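Local atomic coordinates of serine racemase (PDB entry 4ECL), a protein that belongs to the alanine racemase family, joining a TIM-barrel domain to a C-terminal domain rich in beta strands. Residues K250-R255 and I279-Y284; P197-Q202 and L213-I218. All blocks are in the same frame, centred on the assembly; numbering follows the deposited sequence.

Overall arrangement
The two contacts are both largely buried but belong to different domains, on opposite sides of the chain's centre; their own centres lie 47 Å apart and their nearest atoms about 30 Å. Interaction 1 pairs strands 245-257 and 275-280 in the mixed sheet of the C-terminal domain. It is mainly aliphatic, and the second subunit packs against it. Interaction 2, between 197-202 and 213-218, joins neighbouring TIM-barrel strands, which helix 204-209 connects in the chain. It buries about twice as much surface (640 against 329 Å²) and is more polar, with a carboxylate, an aromatic pair and three bridging waters. No secondary-structure element is common to both; strands 217-220 and 245-257 are consecutive in the chain.

Interaction 1 (K250-R255 and I279-Y284); sequences KVVLIR and ILPIGY
Val-252 meets Ile-279 and Pro-281 with one methyl each. Its side chain crosses that of Ile-279 at about a right angle, CG2 of Val-252 lying 3.9 Å from CG2 of Ile-279 and 3.2 Å from Ile-279 O, beside the Val-252 N bond. The torsion that sets CG1 opposite the carbonyl carbon (chi1 -66°) carries this second methyl to the Pro-281 ring, where Val-252 CG1 approaches Pro-281 CG at 3.8 Å. The ring edges closer to the backbone, with Pro-281 CD 3.0 Å from Lys-250 O. Leu-280 starts away from the other strand, yet its CD2 branch turns back to touch CG2 of Val-251 at 3.8 Å, the two side chains slanting across one another. Ile-279 CG1 rests loosely on Leu-253 CB (4.2 Å).

Both backbone polar atoms anchor Ile-279. Val-252 N donates to Ile-279 O at 2.9 Å, nearly straight at 173°, and Ile-279 N to Leu-253 O at 2.8 Å. Tyr-86 of the second subunit packs on Val-252. Pro-281 centres an inverse gamma turn. This antiparallel pair of the C-terminal domain spans the break in strand 245-257, where Val-252 and Leu-253 face Ile-279 in the manner of a beta bulge.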
ATOM      1  N   LYS A 250      -5.439  16.852   7.714  1.00 21.79           N
ATOM      2  CA  LYS A 250      -5.976  17.874   8.618  1.00 24.80           C
ATOM      3  C   LYS A 250      -6.122  17.410  10.063  1.00 32.04           C
ATOM      4  O   LYS A 250      -6.698  16.352  10.320  1.00 32.98           O
ATOM      5  CB  LYS A 250      -7.312  18.410   8.089  1.00 24.19           C
ATOM      6  CG  LYS A 250      -7.107  19.389   6.925  1.00 32.76           C
ATOM      7  CD  LYS A 250      -8.404  19.715   6.216  1.00 39.83           C
ATOM      8  CE  LYS A 250      -8.153  20.601   5.005  1.00 36.97           C
ATOM      9  NZ  LYS A 250      -9.427  20.957   4.325  1.00 38.62           N
ATOM     10  N   VAL A 251      -5.596  18.211  10.994  1.00 27.58           N
ATOM     11  CA  VAL A 251      -5.697  17.938  12.429  1.00 27.45           C
ATOM     12  C   VAL A 251      -7.148  17.741  12.871  1.00 27.68           C
ATOM     13  O   VAL A 251      -8.028  18.533  12.537  1.00 22.03           O
ATOM     14  CB  VAL A 251      -5.109  19.096  13.278  1.00 27.79           C
ATOM     15  CG1 VAL A 251      -5.239  18.782  14.749  1.00 23.76           C
ATOM     16  CG2 VAL A 251      -3.649  19.371  12.905  1.00 23.62           C
ATOM     17  N   VAL A 252      -7.396  16.672  13.620  1.00 30.75           N
ATOM     18  CA  VAL A 252      -8.751  16.368  14.063  1.00 31.54           C
ATOM     19  C   VAL A 252      -8.918  16.582  15.555  1.00 26.83           C
ATOM     20  O   VAL A 252     -10.039  16.592  16.061  1.00 25.47           O
ATOM     21  CB  VAL A 252      -9.128  14.913  13.736  1.00 29.56           C
ATOM     22  CG1 VAL A 252      -9.188  14.724  12.234  1.00 21.15           C
ATOM     23  CG2 VAL A 252      -8.122  13.966  14.367  1.00 22.10           C
ATOM     24  N   LEU A 253      -7.799  16.746  16.257  1.00 26.63           N
ATOM     25  CA  LEU A 253      -7.831  16.974  17.693  1.00 28.98           C
ATOM     26  C   LEU A 253      -6.502  17.499  18.218  1.00 30.01           C
ATOM     27  O   LEU A 253      -5.442  17.134  17.716  1.00 26.76           O
ATOM     28  CB  LEU A 253      -8.178  15.688  18.451  1.00 27.36           C
ATOM     29  CG  LEU A 253      -8.354  15.987  19.943  1.00 24.94           C
ATOM     30  CD1 LEU A 253      -9.644  16.774  20.128  1.00 34.60           C
ATOM     31  CD2 LEU A 253      -8.307  14.757  20.823  1.00 29.35           C
ATOM     32  N   ILE A 254      -6.574  18.353  19.237  1.00 27.16           N
ATOM     33  CA  ILE A 254      -5.388  18.799  19.953  1.00 33.16           C
ATOM     34  C   ILE A 254      -5.562  18.398  21.401  1.00 30.19           C
ATOM     35  O   ILE A 254      -6.631  18.545  21.954  1.00 29.81           O
ATOM     36  CB  ILE A 254      -5.153  20.320  19.809  1.00 32.90           C
ATOM     37  CG1 ILE A 254      -4.745  20.656  18.371  1.00 34.44           C
ATOM     38  CG2 ILE A 254      -4.050  20.793  20.737  1.00 38.33           C
ATOM     39  CD1 ILE A 254      -5.744  21.520  17.646  1.00 34.96           C
ATOM     40  N   ARG A 255      -4.512  17.851  21.993  1.00 32.78           N
ATOM     41  CA  ARG A 255      -4.588  17.340  23.339  1.00 33.45           C
ATOM     42  C   ARG A 255      -3.404  17.827  24.138  1.00 36.97           C
ATOM     43  O   ARG A 255      -2.273  17.817  23.642  1.00 36.66           O
ATOM     44  CB  ARG A 255      -4.605  15.807  23.343  1.00 39.08           C
ATOM     45  CG  ARG A 255      -4.649  15.226  24.758  1.00 43.11           C
ATOM     46  CD  ARG A 255      -4.815  13.700  24.792  1.00 42.78           C
ATOM     47  NE  ARG A 255      -6.019  13.226  24.105  1.00 43.23           N
ATOM     48  CZ  ARG A 255      -7.263  13.386  24.558  1.00 38.28           C
ATOM     49  NH1 ARG A 255      -7.487  14.037  25.696  1.00 28.84           N
ATOM     50  NH2 ARG A 255      -8.287  12.908  23.858  1.00 30.21           N
ATOM     51  N   ILE A 279      -3.584  15.349  16.582  1.00 34.28           N
ATOM     52  CA  ILE A 279      -3.887  14.046  16.016  1.00 30.03           C
ATOM     53  C   ILE A 279      -4.226  14.203  14.543  1.00 29.04           C
ATOM     54  O   ILE A 279      -5.101  14.997  14.186  1.00 29.04           O
ATOM     55  CB  ILE A 279      -5.059  13.379  16.757  1.00 29.30           C
ATOM     56  CG1 ILE A 279      -4.746  13.288  18.254  1.00 28.18           C
ATOM     57  CG2 ILE A 279      -5.335  12.009  16.184  1.00 21.31           C
ATOM     58  CD1 ILE A 279      -3.521  12.444  18.561  1.00 31.35           C
ATOM     59  N   LEU A 280      -3.517  13.454  13.702  1.00 20.31           N
ATOM     60  CA  LEU A 280      -3.745  13.433  12.258  1.00 25.75           C
ATOM     61  C   LEU A 280      -4.415  12.124  11.847  1.00 27.34           C
ATOM     62  O   LEU A 280      -4.007  11.047  12.276  1.00 30.36           O
ATOM     63  CB  LEU A 280      -2.422  13.574  11.513  1.00 23.08           C
ATOM     64  CG  LEU A 280      -1.636  14.872  11.719  1.00 28.19           C
ATOM     65  CD1 LEU A 280      -0.332  14.834  10.946  1.00 21.96           C
ATOM     66  CD2 LEU A 280      -2.465  16.082  11.303  1.00 29.04           C
ATOM     67  N   PRO A 281      -5.439  12.213  10.998  1.00 27.09           N
ATOM     68  CA  PRO A 281      -6.228  11.059  10.571  1.00 27.01           C
ATOM     69  C   PRO A 281      -5.573  10.399   9.373  1.00 27.20           C
ATOM     70  O   PRO A 281      -6.204  10.210   8.334  1.00 29.49           O
ATOM     71  CB  PRO A 281      -7.548  11.699  10.163  1.00 28.05           C
ATOM     72  CG  PRO A 281      -7.117  13.029   9.587  1.00 26.30           C
ATOM     73  CD  PRO A 281      -5.912  13.461  10.381  1.00 24.59           C
ATOM     74  N   ILE A 282      -4.290  10.089   9.509  1.00 27.54           N
ATOM     75  CA  ILE A 282      -3.579   9.325   8.500  1.00 23.38           C
ATOM     76  C   ILE A 282      -2.686   8.303   9.185  1.00 24.84           C
ATOM     77  O   ILE A 282      -2.033   8.604  10.189  1.00 21.63           O
ATOM     78  CB  ILE A 282      -2.740  10.215   7.571  1.00 23.69           C
ATOM     79  CG1 ILE A 282      -2.129   9.382   6.442  1.00 20.70           C
ATOM     80  CG2 ILE A 282      -1.632  10.930   8.337  1.00 21.41           C
ATOM     81  CD1 ILE A 282      -1.281  10.247   5.474  1.00 20.73           C
ATOM     82  N   GLY A 283      -2.679   7.084   8.655  1.00 25.68           N
ATOM     83  CA  GLY A 283      -1.881   6.021   9.235  1.00 28.11           C
ATOM     84  C   GLY A 283      -1.169   5.174   8.197  1.00 27.69           C
ATOM     85  O   GLY A 283      -1.072   5.557   7.022  1.00 22.59           O
ATOM     86  N   TYR A 284      -0.672   4.010   8.616  1.00 23.96           N
ATOM     87  CA  TYR A 284       0.105   3.188   7.689  1.00 23.46           C
ATOM     88  C   TYR A 284      -0.759   2.560   6.593  1.00 23.37           C
ATOM     89  O   TYR A 284      -0.290   2.356   5.487  1.00 29.13           O
ATOM     90  CB  TYR A 284       1.011   2.180   8.405  1.00 18.03           C
ATOM     91  CG  TYR A 284       0.333   1.258   9.403  1.00 19.15           C
ATOM     92  CD1 TYR A 284      -0.472   0.205   8.977  1.00 19.88           C
ATOM     93  CD2 TYR A 284       0.542   1.410  10.768  1.00 25.37           C
ATOM     94  CE1 TYR A 284      -1.078  -0.651   9.889  1.00 29.46           C
ATOM     95  CE2 TYR A 284      -0.056   0.557  11.690  1.00 31.50           C
ATOM     96  CZ  TYR A 284      -0.865  -0.469  11.244  1.00 27.76           C
ATOM     97  OH  TYR A 284      -1.460  -1.303  12.150  1.00 28.01           O
TER

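Interaction 2 (P197-Q202 and L213-I218); sequences PKVHIQ and LECDYI
Asp-216 and Val-199 grip each other through backbone and carboxylate. Val-199 N donates to Asp-216 OD2 at 2.7 Å, reaching the oxygen on its anti side and 20° out of the carboxylate plane. Asp-216 N returns a bond to Val-199 O, also 2.7 Å and in the carbonyl plane; Tyr-217 N adds a weak one to the same oxygen.

Waters bridge both ends. Water 1 accepts from Lys-198 NZ and donates to Asp-216 O, above one face of the Tyr-217 ring. Gln-202 OE1, on a chain bent at chi2 (146°), takes bonds from water 2 and water 3, each at 2.6 Å. Water 2 also links Gln-202 N to Tyr-217 O, while water 3 accepts from Cys-215 N.

Among the rings, Tyr-217 turns its edge toward the face of His-200 in an offset edge-to-face pair, planes at 88°. His-200 ND1 bonds Arg-219, and Tyr-217 OH bonds Glu-80. The extended Lys-198 slants across the tyrosine, CD 3.3 Å from Tyr-217 OH.

In the apolar packing, Cys-215 SG meets Ile-201 CD1 at 3.6 Å. Gln-202 lies between Leu-213, which it passes in the opposite direction, and Ile-218, whose CG1 is 3.5 Å from Gln-202 OE1.

Side chains and water thus do much of the joining where the last two strands close the TIM barrel, with few direct bonds from backbone to backbone.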
ATOM      1  N   PRO A 197      13.275  -1.945 -35.741  1.00 35.03           N
ATOM      2  CA  PRO A 197      12.176  -1.064 -35.307  1.00 32.02           C
ATOM      3  C   PRO A 197      12.637  -0.001 -34.298  1.00 33.78           C
ATOM      4  O   PRO A 197      13.841   0.228 -34.156  1.00 33.47           O
ATOM      5  CB  PRO A 197      11.200  -2.037 -34.647  1.00 26.58           C
ATOM      6  CG  PRO A 197      12.072  -3.126 -34.114  1.00 26.63           C
ATOM      7  CD  PRO A 197      13.175  -3.288 -35.145  1.00 28.97           C
ATOM      8  N   LYS A 198      11.692   0.645 -33.613  1.00 30.32           N
ATOM      9  CA  LYS A 198      12.034   1.634 -32.597  1.00 29.64           C
ATOM     10  C   LYS A 198      12.817   1.015 -31.442  1.00 30.98           C
ATOM     11  O   LYS A 198      12.545  -0.109 -31.012  1.00 36.12           O
ATOM     12  CB  LYS A 198      10.778   2.338 -32.079  1.00 28.17           C
ATOM     13  CG  LYS A 198       9.975   3.010 -33.185  1.00 33.51           C
ATOM     14  CD  LYS A 198       8.877   3.903 -32.624  1.00 34.86           C
ATOM     15  CE  LYS A 198       8.269   4.767 -33.718  1.00 43.82           C
ATOM     16  NZ  LYS A 198       7.455   5.871 -33.128  1.00 56.77           N
ATOM     17  N   VAL A 199      13.798   1.758 -30.947  1.00 23.77           N
ATOM     18  CA  VAL A 199      14.675   1.270 -29.891  1.00 22.56           C
ATOM     19  C   VAL A 199      14.508   2.070 -28.600  1.00 24.16           C
ATOM     20  O   VAL A 199      14.402   3.302 -28.633  1.00 25.98           O
ATOM     21  CB  VAL A 199      16.147   1.361 -30.335  1.00 24.97           C
ATOM     22  CG1 VAL A 199      17.086   1.053 -29.184  1.00 31.18           C
ATOM     23  CG2 VAL A 199      16.413   0.419 -31.526  1.00 24.31           C
ATOM     24  N   HIS A 200      14.495   1.379 -27.461  1.00 21.87           N
ATOM     25  CA  HIS A 200      14.638   2.073 -26.190  1.00 23.52           C
ATOM     26  C   HIS A 200      15.419   1.265 -25.158  1.00 27.51           C
ATOM     27  O   HIS A 200      15.273   0.062 -25.058  1.00 30.16           O
ATOM     28  CB  HIS A 200      13.295   2.604 -25.655  1.00 18.58           C
ATOM     29  CG  HIS A 200      12.178   1.598 -25.648  1.00 21.86           C
ATOM     30  ND1 HIS A 200      11.681   1.045 -24.487  1.00 21.13           N
ATOM     31  CD2 HIS A 200      11.425   1.093 -26.655  1.00 24.84           C
ATOM     32  CE1 HIS A 200      10.687   0.223 -24.780  1.00 18.84           C
ATOM     33  NE2 HIS A 200      10.517   0.228 -26.090  1.00 20.66           N
ATOM     34  N   ILE A 201      16.261   1.955 -24.405  1.00 30.27           N
ATOM     35  CA  ILE A 201      17.230   1.339 -23.509  1.00 19.83           C
ATOM     36  C   ILE A 201      17.159   2.054 -22.161  1.00 23.72           C
ATOM     37  O   ILE A 201      17.405   1.461 -21.107  1.00 20.88           O
ATOM     38  CB  ILE A 201      18.659   1.518 -24.105  1.00 22.64           C
ATOM     39  CG1 ILE A 201      18.815   0.673 -25.366  1.00 25.01           C
ATOM     40  CG2 ILE A 201      19.762   1.150 -23.118  1.00 25.74           C
ATOM     41  CD1 ILE A 201      19.954   1.163 -26.257  1.00 28.22           C
ATOM     42  N   GLN A 202      16.807   3.338 -22.201  1.00 17.00           N
ATOM     43  CA  GLN A 202      16.913   4.193 -21.016  1.00 16.54           C
ATOM     44  C   GLN A 202      15.641   4.361 -20.198  1.00 19.06           C
ATOM     45  O   GLN A 202      14.536   4.565 -20.725  1.00 19.61           O
ATOM     46  CB  GLN A 202      17.412   5.590 -21.401  1.00 15.80           C
ATOM     47  CG  GLN A 202      18.748   5.612 -22.109  1.00 19.09           C
ATOM     48  CD  GLN A 202      18.810   6.712 -23.121  1.00 23.41           C
ATOM     49  OE1 GLN A 202      18.143   6.648 -24.158  1.00 22.48           O
ATOM     50  NE2 GLN A 202      19.574   7.760 -22.815  1.00 23.17           N
ATOM     51  N   LEU A 213      23.405   8.230 -25.393  1.00 28.68           N
ATOM     52  CA  LEU A 213      22.674   7.208 -26.144  1.00 26.47           C
ATOM     53  C   LEU A 213      21.643   7.837 -27.082  1.00 33.09           C
ATOM     54  O   LEU A 213      21.074   8.878 -26.774  1.00 36.04           O
ATOM     55  CB  LEU A 213      21.987   6.211 -25.211  1.00 24.32           C
ATOM     56  CG  LEU A 213      22.882   5.233 -24.453  1.00 25.38           C
ATOM     57  CD1 LEU A 213      22.088   4.521 -23.348  1.00 21.00           C
ATOM     58  CD2 LEU A 213      23.549   4.214 -25.413  1.00 30.05           C
ATOM     59  N   GLU A 214      21.425   7.205 -28.232  1.00 35.32           N
ATOM     60  CA  GLU A 214      20.462   7.696 -29.216  1.00 37.30           C
ATOM     61  C   GLU A 214      19.372   6.657 -29.514  1.00 31.45           C
ATOM     62  O   GLU A 214      19.578   5.749 -30.329  1.00 30.31           O
ATOM     63  CB  GLU A 214      21.175   8.082 -30.515  1.00 42.84           C
ATOM     64  CG  GLU A 214      22.134   9.257 -30.391  1.00 48.34           C
ATOM     65  CD  GLU A 214      21.430  10.614 -30.288  1.00 45.02           C
ATOM     66  OE1 GLU A 214      20.232  10.711 -30.622  1.00 36.38           O
ATOM     67  OE2 GLU A 214      22.096  11.592 -29.888  1.00 48.21           O
ATOM     68  N   CYS A 215      18.219   6.806 -28.862  1.00 25.79           N
ATOM     69  CA  CYS A 215      17.115   5.863 -29.012  1.00 26.78           C
ATOM     70  C   CYS A 215      15.837   6.559 -29.465  1.00 28.08           C
ATOM     71  O   CYS A 215      15.805   7.782 -29.616  1.00 25.17           O
ATOM     72  CB  CYS A 215      16.872   5.110 -27.696  1.00 23.64           C
ATOM     73  SG  CYS A 215      18.374   4.339 -27.022  1.00 36.24           S
ATOM     74  N   ASP A 216      14.776   5.782 -29.675  1.00 25.43           N
ATOM     75  CA  ASP A 216      13.514   6.353 -30.146  1.00 22.76           C
ATOM     76  C   ASP A 216      12.554   6.693 -29.008  1.00 25.77           C
ATOM     77  O   ASP A 216      11.630   7.487 -29.185  1.00 24.87           O
ATOM     78  CB  ASP A 216      12.856   5.394 -31.131  1.00 27.90           C
ATOM     79  CG  ASP A 216      13.754   5.094 -32.307  1.00 33.57           C
ATOM     80  OD1 ASP A 216      13.810   5.933 -33.231  1.00 37.82           O
ATOM     81  OD2 ASP A 216      14.432   4.042 -32.282  1.00 30.40           O
ATOM     82  N   TYR A 217      12.764   6.064 -27.855  1.00 19.98           N
ATOM     83  CA  TYR A 217      12.033   6.406 -26.647  1.00 26.24           C
ATOM     84  C   TYR A 217      12.962   6.459 -25.455  1.00 31.25           C
ATOM     85  O   TYR A 217      13.974   5.745 -25.394  1.00 25.09           O
ATOM     86  CB  TYR A 217      10.980   5.355 -26.291  1.00 25.30           C
ATOM     87  CG  TYR A 217       9.887   5.116 -27.294  1.00 25.12           C
ATOM     88  CD1 TYR A 217       8.786   5.956 -27.374  1.00 25.25           C
ATOM     89  CD2 TYR A 217       9.927   4.007 -28.119  1.00 25.76           C
ATOM     90  CE1 TYR A 217       7.771   5.709 -28.278  1.00 26.35           C
ATOM     91  CE2 TYR A 217       8.920   3.749 -29.012  1.00 26.59           C
ATOM     92  CZ  TYR A 217       7.848   4.599 -29.097  1.00 28.40           C
ATOM     93  OH  TYR A 217       6.853   4.315 -30.001  1.00 29.66           O
ATOM     94  N   ILE A 218      12.574   7.280 -24.486  1.00 26.27           N
ATOM     95  CA  ILE A 218      13.091   7.161 -23.140  1.00 26.77           C
ATOM     96  C   ILE A 218      11.894   6.978 -22.209  1.00 23.06           C
ATOM     97  O   ILE A 218      10.943   7.771 -22.242  1.00 22.48           O
ATOM     98  CB  ILE A 218      13.932   8.388 -22.749  1.00 28.14           C
ATOM     99  CG1 ILE A 218      15.150   8.471 -23.680  1.00 31.70           C
ATOM    100  CG2 ILE A 218      14.368   8.296 -21.300  1.00 17.21           C
ATOM    101  CD1 ILE A 218      16.059   9.642 -23.422  1.00 34.56           C
TER
HETATM  102  O   HOH W   1       9.415   7.411 -31.146  1.00 34.57           O
HETATM  103  O   HOH W   2      16.263   4.818 -24.421  1.00 19.03           O
HETATM  104  O   HOH W   3      17.929   8.238 -26.204  1.00 34.15           O